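Local structure of SusD superfamily protein (Bacteroides fragilis, 3L22) at residues D83-A88 with P427-E432; V148-T153 with K169-H174; E159-P164 with L433-D438. The protein probably binds glycans at the outer membrane as a SusD-family protein, helping to deliver them for uptake, though its own substrate is not established. All blocks are in the same frame, centred on the assembly; numbering follows the deposited sequence.

Contact 1: D83-A88 with P427-E432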
loop_
_atom_site.group_PDB
_atom_site.type_symbol
_atom_site.label_atom_id
_atom_site.label_comp_id
_atom_site.label_asym_id
_atom_site.label_seq_id
_atom_site.Cartn_x
_atom_site.Cartn_y
_atom_site.Cartn_z
ATOM N N ASP A 83 -17.041 -2.045 -0.957
ATOM C CA ASP A 83 -16.355 -2.426 0.267
ATOM C C ASP A 83 -15.168 -1.528 0.584
ATOM O O ASP A 83 -15.014 -1.135 1.723
ATOM C CB ASP A 83 -15.867 -3.863 0.228
ATOM C CG ASP A 83 -17.021 -4.903 0.171
ATOM O OD1 ASP A 83 -18.213 -4.564 0.376
ATOM O OD2 ASP A 83 -16.683 -6.076 -0.128
ATOM N N THR A 84 -14.335 -1.215 -0.407
ATOM C CA THR A 84 -13.204 -0.347 -0.157
ATOM C C THR A 84 -13.687 0.995 0.377
ATOM O O THR A 84 -13.163 1.508 1.367
ATOM C CB THR A 84 -12.373 -0.127 -1.427
ATOM O OG1 THR A 84 -11.845 -1.392 -1.862
ATOM C CG2 THR A 84 -11.242 0.893 -1.150
ATOM N N TRP A 85 -14.697 1.547 -0.296
ATOM C CA TRP A 85 -15.309 2.814 0.096
ATOM C C TRP A 85 -15.889 2.769 1.521
ATOM O O TRP A 85 -15.511 3.567 2.383
ATOM C CB TRP A 85 -16.408 3.197 -0.905
ATOM C CG TRP A 85 -16.885 4.591 -0.752
ATOM C CD1 TRP A 85 -17.896 5.018 0.050
ATOM C CD2 TRP A 85 -16.372 5.761 -1.414
ATOM N NE1 TRP A 85 -18.033 6.375 -0.052
ATOM C CE2 TRP A 85 -17.120 6.859 -0.950
ATOM C CE3 TRP A 85 -15.339 5.986 -2.331
ATOM C CZ2 TRP A 85 -16.887 8.169 -1.382
ATOM C CZ3 TRP A 85 -15.112 7.276 -2.767
ATOM C CH2 TRP A 85 -15.902 8.357 -2.298
ATOM N N THR A 86 -16.827 1.857 1.736
ATOM C CA THR A 86 -17.498 1.738 3.002
ATOM C C THR A 86 -16.507 1.528 4.141
ATOM O O THR A 86 -16.579 2.247 5.125
ATOM C CB THR A 86 -18.519 0.597 2.966
ATOM O OG1 THR A 86 -19.479 0.891 1.943
ATOM C CG2 THR A 86 -19.274 0.441 4.328
ATOM N N TYR A 87 -15.538 0.611 3.991
ATOM C CA TYR A 87 -14.660 0.307 5.139
ATOM C C TYR A 87 -13.541 1.327 5.355
ATOM O O TYR A 87 -13.149 1.528 6.504
ATOM C CB TYR A 87 -14.203 -1.175 5.140
ATOM C CG TYR A 87 -15.404 -2.026 5.457
ATOM C CD1 TYR A 87 -16.236 -2.505 4.450
ATOM C CD2 TYR A 87 -15.766 -2.269 6.770
ATOM C CE1 TYR A 87 -17.383 -3.216 4.753
ATOM C CE2 TYR A 87 -16.912 -2.956 7.085
ATOM C CZ TYR A 87 -17.698 -3.432 6.079
ATOM O OH TYR A 87 -18.806 -4.129 6.382
ATOM N N ALA A 88 -13.051 1.967 4.289
ATOM C CA ALA A 88 -12.142 3.090 4.436
ATOM C C ALA A 88 -12.819 4.222 5.217
ATOM O O ALA A 88 -12.227 4.744 6.135
ATOM C CB ALA A 88 -11.604 3.612 3.071
ATOM N N PRO A 427 -14.944 4.460 -10.430
ATOM C CA PRO A 427 -15.937 5.508 -10.260
ATOM C C PRO A 427 -16.424 5.537 -8.808
ATOM O O PRO A 427 -16.350 4.524 -8.104
ATOM C CB PRO A 427 -17.058 5.064 -11.197
ATOM C CG PRO A 427 -16.992 3.529 -11.113
ATOM C CD PRO A 427 -15.524 3.231 -11.014
ATOM N N ILE A 428 -16.927 6.690 -8.370
ATOM C CA ILE A 428 -17.521 6.818 -7.062
ATOM C C ILE A 428 -18.667 5.798 -6.961
ATOM O O ILE A 428 -19.506 5.765 -7.841
ATOM C CB ILE A 428 -18.072 8.240 -6.791
ATOM C CG1 ILE A 428 -16.954 9.303 -6.862
ATOM C CG2 ILE A 428 -18.786 8.253 -5.424
ATOM C CD1 ILE A 428 -15.753 9.069 -5.933
ATOM N N PRO A 429 -18.677 4.940 -5.904
ATOM C CA PRO A 429 -19.629 3.822 -5.905
ATOM C C PRO A 429 -21.049 4.206 -5.600
ATOM O O PRO A 429 -21.289 5.218 -4.955
ATOM C CB PRO A 429 -19.114 2.898 -4.784
ATOM C CG PRO A 429 -18.379 3.834 -3.884
ATOM C CD PRO A 429 -17.689 4.786 -4.832
ATOM N N GLN A 430 -21.972 3.358 -6.025
ATOM C CA GLN A 430 -23.404 3.547 -5.749
ATOM C C GLN A 430 -23.734 3.766 -4.262
ATOM O O GLN A 430 -24.635 4.548 -3.963
ATOM C CB GLN A 430 -24.208 2.352 -6.277
ATOM C CG GLN A 430 -25.742 2.407 -6.091
ATOM C CD GLN A 430 -26.430 3.533 -6.884
ATOM O OE1 GLN A 430 -25.786 4.325 -7.597
ATOM N NE2 GLN A 430 -27.757 3.589 -6.772
ATOM N N VAL A 431 -23.016 3.099 -3.346
ATOM C CA VAL A 431 -23.282 3.310 -1.910
ATOM C C VAL A 431 -23.165 4.788 -1.536
ATOM O O VAL A 431 -23.986 5.303 -0.803
ATOM C CB VAL A 431 -22.388 2.453 -0.971
ATOM C CG1 VAL A 431 -22.776 1.011 -1.069
ATOM C CG2 VAL A 431 -20.895 2.644 -1.265
ATOM N N GLU A 432 -22.177 5.483 -2.086
ATOM C CA GLU A 432 -22.031 6.911 -1.855
ATOM C C GLU A 432 -23.075 7.726 -2.628
ATOM O O GLU A 432 -23.683 8.671 -2.074
ATOM C CB GLU A 432 -20.614 7.351 -2.241
ATOM C CG GLU A 432 -20.268 8.822 -2.006
ATOM C CD GLU A 432 -20.135 9.229 -0.536
ATOM O OE1 GLU A 432 -20.136 8.359 0.347
ATOM O OE2 GLU A 432 -20.004 10.443 -0.276
#

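Contact 2: V148-T153 with K169-H174. With ZN (zinc ion), chain H.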
loop_
_atom_site.group_PDB
_atom_site.type_symbol
_atom_site.label_atom_id
_atom_site.label_comp_id
_atom_site.label_asym_id
_atom_site.label_seq_id
_atom_site.Cartn_x
_atom_site.Cartn_y
_atom_site.Cartn_z
ATOM N N VAL A 148 -12.182 12.395 -3.578
ATOM C CA VAL A 148 -13.166 11.834 -2.652
ATOM C C VAL A 148 -13.563 12.929 -1.639
ATOM O O VAL A 148 -12.833 13.897 -1.479
ATOM C CB VAL A 148 -12.615 10.587 -1.932
ATOM C CG1 VAL A 148 -12.217 9.445 -2.933
ATOM C CG2 VAL A 148 -11.460 10.932 -0.981
ATOM N N PRO A 149 -14.730 12.793 -0.963
ATOM C CA PRO A 149 -15.068 13.705 0.138
ATOM C C PRO A 149 -14.085 13.628 1.284
ATOM O O PRO A 149 -13.737 12.511 1.727
ATOM C CB PRO A 149 -16.428 13.197 0.612
ATOM C CG PRO A 149 -16.983 12.409 -0.599
ATOM C CD PRO A 149 -15.806 11.821 -1.226
ATOM N N LEU A 150 -13.644 14.801 1.749
ATOM C CA LEU A 150 -12.675 14.878 2.804
ATOM C C LEU A 150 -13.462 14.987 4.121
ATOM O O LEU A 150 -13.739 16.079 4.598
ATOM C CB LEU A 150 -11.726 16.070 2.582
ATOM C CG LEU A 150 -10.569 16.266 3.567
ATOM C CD1 LEU A 150 -9.836 14.946 3.892
ATOM C CD2 LEU A 150 -9.581 17.285 2.997
ATOM N N ARG A 151 -13.843 13.841 4.674
ATOM C CA ARG A 151 -14.638 13.789 5.913
ATOM C C ARG A 151 -13.705 13.745 7.127
ATOM O O ARG A 151 -12.965 12.777 7.313
ATOM C CB ARG A 151 -15.553 12.561 5.901
ATOM C CG ARG A 151 -16.420 12.453 4.637
ATOM C CD ARG A 151 -17.509 11.423 4.752
ATOM N NE ARG A 151 -18.366 11.387 3.570
ATOM C CZ ARG A 151 -19.370 12.218 3.321
ATOM N NH1 ARG A 151 -19.717 13.187 4.175
ATOM N NH2 ARG A 151 -20.067 12.050 2.202
ATOM N N LEU A 152 -13.752 14.798 7.940
ATOM C CA LEU A 152 -12.866 14.948 9.080
ATOM C C LEU A 152 -13.568 15.178 10.423
ATOM O O LEU A 152 -12.904 15.296 11.431
ATOM C CB LEU A 152 -11.846 16.062 8.796
ATOM C CG LEU A 152 -10.916 15.832 7.603
ATOM C CD1 LEU A 152 -10.089 17.126 7.322
ATOM C CD2 LEU A 152 -9.993 14.622 7.807
ATOM N N THR A 153 -14.887 15.185 10.464
ATOM C CA THR A 153 -15.619 15.401 11.710
ATOM C C THR A 153 -16.157 14.081 12.234
ATOM O O THR A 153 -16.428 13.175 11.458
ATOM C CB THR A 153 -16.794 16.338 11.489
ATOM O OG1 THR A 153 -17.591 15.806 10.427
ATOM C CG2 THR A 153 -16.315 17.768 11.099
ATOM N N LYS A 169 -4.893 16.663 -5.314
ATOM C CA LYS A 169 -3.937 17.512 -4.600
ATOM C C LYS A 169 -4.424 17.798 -3.163
ATOM O O LYS A 169 -3.647 17.723 -2.202
ATOM C CB LYS A 169 -3.690 18.831 -5.356
ATOM C CG LYS A 169 -2.888 19.946 -4.594
ATOM C CD LYS A 169 -2.683 21.210 -5.485
ATOM C CE LYS A 169 -1.747 22.312 -4.901
ATOM N NZ LYS A 169 -2.315 23.189 -3.770
ATOM N N GLN A 170 -5.696 18.128 -3.006
ATOM C CA GLN A 170 -6.206 18.479 -1.661
ATOM C C GLN A 170 -6.116 17.293 -0.714
ATOM O O GLN A 170 -5.822 17.457 0.487
ATOM C CB GLN A 170 -7.646 19.020 -1.726
ATOM C CG GLN A 170 -7.735 20.438 -2.245
ATOM C CD GLN A 170 -9.163 20.849 -2.596
ATOM O OE1 GLN A 170 -9.998 20.041 -3.041
ATOM N NE2 GLN A 170 -9.450 22.122 -2.382
ATOM N N ILE A 171 -6.358 16.099 -1.244
ATOM C CA ILE A 171 -6.307 14.907 -0.393
ATOM C C ILE A 171 -4.866 14.668 0.052
ATOM O O ILE A 171 -4.617 14.445 1.247
ATOM C CB ILE A 171 -6.915 13.666 -1.082
ATOM C CG1 ILE A 171 -8.419 13.843 -1.286
ATOM C CG2 ILE A 171 -6.625 12.382 -0.285
ATOM C CD1 ILE A 171 -9.283 13.986 -0.051
ATOM N N TYR A 172 -3.918 14.748 -0.883
ATOM C CA TYR A 172 -2.524 14.656 -0.516
ATOM C C TYR A 172 -2.102 15.706 0.495
ATOM O O TYR A 172 -1.322 15.416 1.415
ATOM C CB TYR A 172 -1.603 14.732 -1.728
ATOM C CG TYR A 172 -1.524 13.482 -2.577
ATOM C CD1 TYR A 172 -1.423 12.205 -2.004
ATOM C CD2 TYR A 172 -1.484 13.564 -3.956
ATOM C CE1 TYR A 172 -1.314 11.054 -2.816
ATOM C CE2 TYR A 172 -1.401 12.414 -4.744
ATOM C CZ TYR A 172 -1.296 11.188 -4.180
ATOM O OH TYR A 172 -1.205 10.063 -4.976
ATOM N N GLU A 173 -2.608 16.921 0.340
ATOM C CA GLU A 173 -2.222 18.020 1.229
ATOM C C GLU A 173 -2.744 17.779 2.636
ATOM O O GLU A 173 -2.052 18.083 3.608
ATOM C CB GLU A 173 -2.695 19.367 0.670
ATOM C CG GLU A 173 -1.793 19.848 -0.497
ATOM C CD GLU A 173 -2.372 20.982 -1.331
ATOM O OE1 GLU A 173 -3.625 21.182 -1.363
ATOM O OE2 GLU A 173 -1.543 21.693 -1.969
ATOM N N HIS A 174 -3.932 17.188 2.747
ATOM C CA HIS A 174 -4.454 16.858 4.071
ATOM C C HIS A 174 -3.651 15.689 4.708
ATOM O O HIS A 174 -3.324 15.721 5.898
ATOM C CB HIS A 174 -5.943 16.513 4.096
ATOM C CG HIS A 174 -6.323 15.963 5.414
ATOM N ND1 HIS A 174 -6.491 16.776 6.499
ATOM C CD2 HIS A 174 -6.331 14.695 5.889
ATOM C CE1 HIS A 174 -6.653 16.044 7.585
ATOM N NE2 HIS A 174 -6.538 14.770 7.241
HETATM ZN ZN ZN H . -6.521 18.939 6.587
HETATM O O HOH W 1 -6.138 19.086 8.769
#

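Contact 3: E159-P164 with L433-D438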
loop_
_atom_site.group_PDB
_atom_site.type_symbol
_atom_site.label_atom_id
_atom_site.label_comp_id
_atom_site.label_asym_id
_atom_site.label_seq_id
_atom_site.Cartn_x
_atom_site.Cartn_y
_atom_site.Cartn_z
ATOM N N GLU A 159 -27.006 13.365 8.995
ATOM C CA GLU A 159 -26.978 14.838 8.879
ATOM C C GLU A 159 -25.993 15.401 7.842
ATOM O O GLU A 159 -26.401 16.268 7.075
ATOM C CB GLU A 159 -26.736 15.498 10.258
ATOM C CG GLU A 159 -28.011 15.756 11.067
ATOM C CD GLU A 159 -27.765 15.770 12.567
ATOM O OE1 GLU A 159 -26.590 15.705 12.989
ATOM O OE2 GLU A 159 -28.751 15.832 13.321
ATOM N N ASN A 160 -24.752 14.907 7.780
ATOM C CA ASN A 160 -23.700 15.474 6.890
ATOM C C ASN A 160 -23.200 14.611 5.737
ATOM O O ASN A 160 -22.045 14.751 5.315
ATOM C CB ASN A 160 -22.497 15.914 7.742
ATOM C CG ASN A 160 -22.854 17.053 8.694
ATOM O OD1 ASN A 160 -22.777 16.915 9.922
ATOM N ND2 ASN A 160 -23.288 18.172 8.125
ATOM N N ASN A 161 -24.060 13.769 5.180
ATOM C CA ASN A 161 -23.672 12.981 4.005
ATOM C C ASN A 161 -23.369 13.804 2.743
ATOM O O ASN A 161 -22.539 13.390 1.920
ATOM C CB ASN A 161 -24.747 11.940 3.666
ATOM C CG ASN A 161 -24.881 10.840 4.728
ATOM O OD1 ASN A 161 -23.941 10.523 5.462
ATOM N ND2 ASN A 161 -26.065 10.242 4.790
ATOM N N ASN A 162 -24.030 14.954 2.581
ATOM C CA ASN A 162 -23.797 15.778 1.399
ATOM C C ASN A 162 -22.457 16.514 1.494
ATOM O O ASN A 162 -22.245 17.317 2.393
ATOM C CB ASN A 162 -24.944 16.758 1.164
ATOM C CG ASN A 162 -26.275 16.061 0.896
ATOM O OD1 ASN A 162 -26.341 14.925 0.435
ATOM N ND2 ASN A 162 -27.346 16.764 1.174
HETATM N N MSE A 163 -21.545 16.203 0.577
HETATM C CA MSE A 163 -20.228 16.825 0.546
HETATM C C MSE A 163 -19.570 16.641 -0.822
HETATM O O MSE A 163 -19.522 15.519 -1.337
HETATM C CB MSE A 163 -19.297 16.227 1.607
HETATM C CG MSE A 163 -18.077 17.074 1.841
HETATM SE SE MSE A 163 -16.898 16.304 3.143
HETATM C CE MSE A 163 -17.876 16.759 4.758
ATOM N N PRO A 164 -19.025 17.728 -1.398
ATOM C CA PRO A 164 -18.319 17.560 -2.643
ATOM C C PRO A 164 -17.009 16.826 -2.461
ATOM O O PRO A 164 -16.481 16.716 -1.341
ATOM C CB PRO A 164 -18.045 18.997 -3.119
ATOM C CG PRO A 164 -18.613 19.900 -2.122
ATOM C CD PRO A 164 -19.009 19.124 -0.932
ATOM N N LEU A 433 -23.297 7.374 -3.892
ATOM C CA LEU A 433 -24.178 8.164 -4.757
ATOM C C LEU A 433 -25.601 8.241 -4.209
ATOM O O LEU A 433 -26.263 9.261 -4.379
ATOM C CB LEU A 433 -24.195 7.604 -6.186
ATOM C CG LEU A 433 -22.892 7.608 -7.015
ATOM C CD1 LEU A 433 -23.243 7.036 -8.396
ATOM C CD2 LEU A 433 -22.286 9.005 -7.127
ATOM N N LEU A 434 -26.049 7.183 -3.532
ATOM C CA LEU A 434 -27.371 7.154 -2.906
ATOM C C LEU A 434 -27.510 8.169 -1.770
ATOM O O LEU A 434 -28.553 8.760 -1.623
ATOM C CB LEU A 434 -27.712 5.741 -2.391
ATOM C CG LEU A 434 -28.052 4.669 -3.458
ATOM C CD1 LEU A 434 -27.989 3.253 -2.866
ATOM C CD2 LEU A 434 -29.426 4.928 -4.104
ATOM N N LEU A 435 -26.445 8.389 -1.009
ATOM C CA LEU A 435 -26.483 9.233 0.191
ATOM C C LEU A 435 -25.935 10.647 0.006
ATOM O O LEU A 435 -26.277 11.517 0.802
ATOM C CB LEU A 435 -25.647 8.586 1.302
ATOM C CG LEU A 435 -26.104 7.224 1.807
ATOM C CD1 LEU A 435 -25.047 6.686 2.770
ATOM C CD2 LEU A 435 -27.476 7.318 2.462
ATOM N N ASN A 436 -25.064 10.875 -0.978
ATOM C CA ASN A 436 -24.375 12.158 -1.105
ATOM C C ASN A 436 -24.879 12.931 -2.333
ATOM O O ASN A 436 -24.432 12.694 -3.451
ATOM C CB ASN A 436 -22.862 11.904 -1.159
ATOM C CG ASN A 436 -22.029 13.190 -1.219
ATOM O OD1 ASN A 436 -22.565 14.298 -1.387
ATOM N ND2 ASN A 436 -20.687 13.044 -1.071
ATOM N N LYS A 437 -25.777 13.888 -2.121
ATOM C CA LYS A 437 -26.348 14.645 -3.249
ATOM C C LYS A 437 -25.405 15.662 -3.820
ATOM O O LYS A 437 -25.683 16.158 -4.901
ATOM C CB LYS A 437 -27.635 15.394 -2.865
ATOM C CG LYS A 437 -28.675 14.574 -2.093
ATOM C CD LYS A 437 -28.944 13.192 -2.739
ATOM C CE LYS A 437 -29.974 12.370 -1.923
ATOM N NZ LYS A 437 -30.867 11.598 -2.836
ATOM N N ASP A 438 -24.332 16.002 -3.106
ATOM C CA ASP A 438 -23.340 16.965 -3.592
ATOM C C ASP A 438 -22.107 16.299 -4.186
ATOM O O ASP A 438 -21.114 16.975 -4.427
ATOM C CB ASP A 438 -22.889 17.912 -2.467
ATOM C CG ASP A 438 -24.012 18.776 -1.926
ATOM O OD1 ASP A 438 -25.090 18.856 -2.554
ATOM O OD2 ASP A 438 -23.811 19.385 -0.845
HETATM O O HOH W 2 -27.912 11.072 3.277
#

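Contact 1: D83-A88 with P427-E432
The side chains of Trp85 and Glu432 meet because each first torsion puts CG trans to its own backbone N (chi1 -168° and -178°). Glu432 CB and CG lie along the indole edge near NE1 and CZ2, and the bend at chi2 brings the carboxylate back to the ring nitrogen. Trp85 NE1 gives its hydrogen to Glu432 OE1 at 2.9 Å, with a rather bent N-H...O angle of 146°. OE1 lies near the indole plane, while the N-H comes down from above the carboxylate plane. Nearby, Glu432 CG packs 3.5 Å from Trp85 CZ2, a use of the aliphatic part of glutamate as well as its charge.

Pro429 covers one face of the indole. Its CG sits 3.9 Å from the centroid of the five-membered ring in a CH-pi contact, and its CD reaches to 3.6 Å from Trp85 CE3 over the six-membered ring. Its flat ring suits the indole face, and it sits at the N-cap position, right before helix 430-435. Ile428 CD1 approaches Trp85 CZ3 obliquely at 3.7 Å. At the other end Val431 CG2 fills the angle between Trp85 CD1 and Thr86 OG1, the latter hydrogen-bonded to Ala82 O in its own helix.

The second carboxylate oxygen, Glu432 OE2, is gripped by Arg151 and Asn436, which together would favour a charged glutamate. Helix 79-103 receives the start of helix 430-435 on its flank, and Trp85 also meets Tyr135 edge-to-face and packs on Val148 and Pro149 of the loop between helices 113-131 and 168-178.

Contact 2: V148-T153 with K169-H174
Ile171, His174 and Leu150 carry most of this contact, in which an extended loop lies across one face of helix 168-178. The side chain of Leu150 points at the helix and fits between the other two, its CG trans to the backbone N (chi1 -176°) and its two methyls splayed: CD1 reaches Ile171 CD1 at 4.1 Å, and CD2 comes to 3.9 Å from His174 CB. A branched leucine suits this position, since it can touch residues a turn apart on the helix. Ile171 stretches its CD1 farther along the loop to Val148 CG2, 3.9 Å away, the two side chains crossing at about a right angle.

The SusD family belongs to the TPR clan, and here a connecting loop between helices 113-131 and 168-178 folds back on the second of them; Tyr128 of the first helix touches both Leu150 and Ile171.

His174 ends that layer with a polar ring. Its ND1 binds a zinc ion at 2.2 Å, a water being another ligand, with two more ligand atoms from outside these segments, while NE2 is hydrogen-bonded to Asp178, one turn on in the same helix. With both nitrogens engaged, the rotation of the imidazole is fixed. Leu152 faces it from the opposite direction, CD1 lying 3.6 Å from His174 CE1 and CD2 3.5 Å from His174 NE2 in an oblique approach, while CG lies over one face, displaced toward its rim.

Contact 3: E159-P164 with L433-D438
Asn436 and Met163 form the centre of this surface contact, where an Asx turn following helix 430-435 grips a loop running roughly alongside it. Like a peptide group, the Asn436 amide offers both an acceptor and a donor, and it uses them on one residue: OD1 accepts from Met163 N at 2.9 Å, while ND2 donates to Met163 O at 2.7 Å. The second bond lies in the Met163 carbonyl plane, on a lone pair, and in the amide plane too. The Asx bond, from Asp438 N to the same OD1 at 3.0 Å, reaches the oxygen from the opposite face to Met163 N.

Asn162 supplies a third bond across the contact, now from loop side chain to turn backbone: its OD1 takes the hydrogen of Lys437 N at 2.8 Å with a nearly straight N-H...O angle of 164°, the donor sitting above the carbonyl plane of Asn162. Asn161 lies against Leu435, its CB 3.3 Å from Leu435 O; a water donates to that oxygen and accepts from Asn161 ND2, though at a doubtfully short distance.

Second-shell charges hold the frame. Arg151 donates to Asn161 O, and Lys441 pairs with Asp438 OD1. Two residues on from Asn162, Pro164 CA directs its hydrogen at Asp438 O, with 3.4 Å between carbon and oxygen.

The three contacts lie 13 to 16 Å apart, centre to centre. Along the chain the segments come in the order 83-88, 148-153, 159-164, 169-174, 427-432, 433-438: contact 2 is nested inside the long loop closed by contact 1, and contact 3 crosses both. Contacts 1 and 3 both draw on helix 430-435 near the C-terminus, while contacts 2 and 3 draw on the one loop between helices 113-131 and 168-178. Arg151 of contact 2 reaches into both others. Together they fasten the end of the chain to its N-terminal helical part.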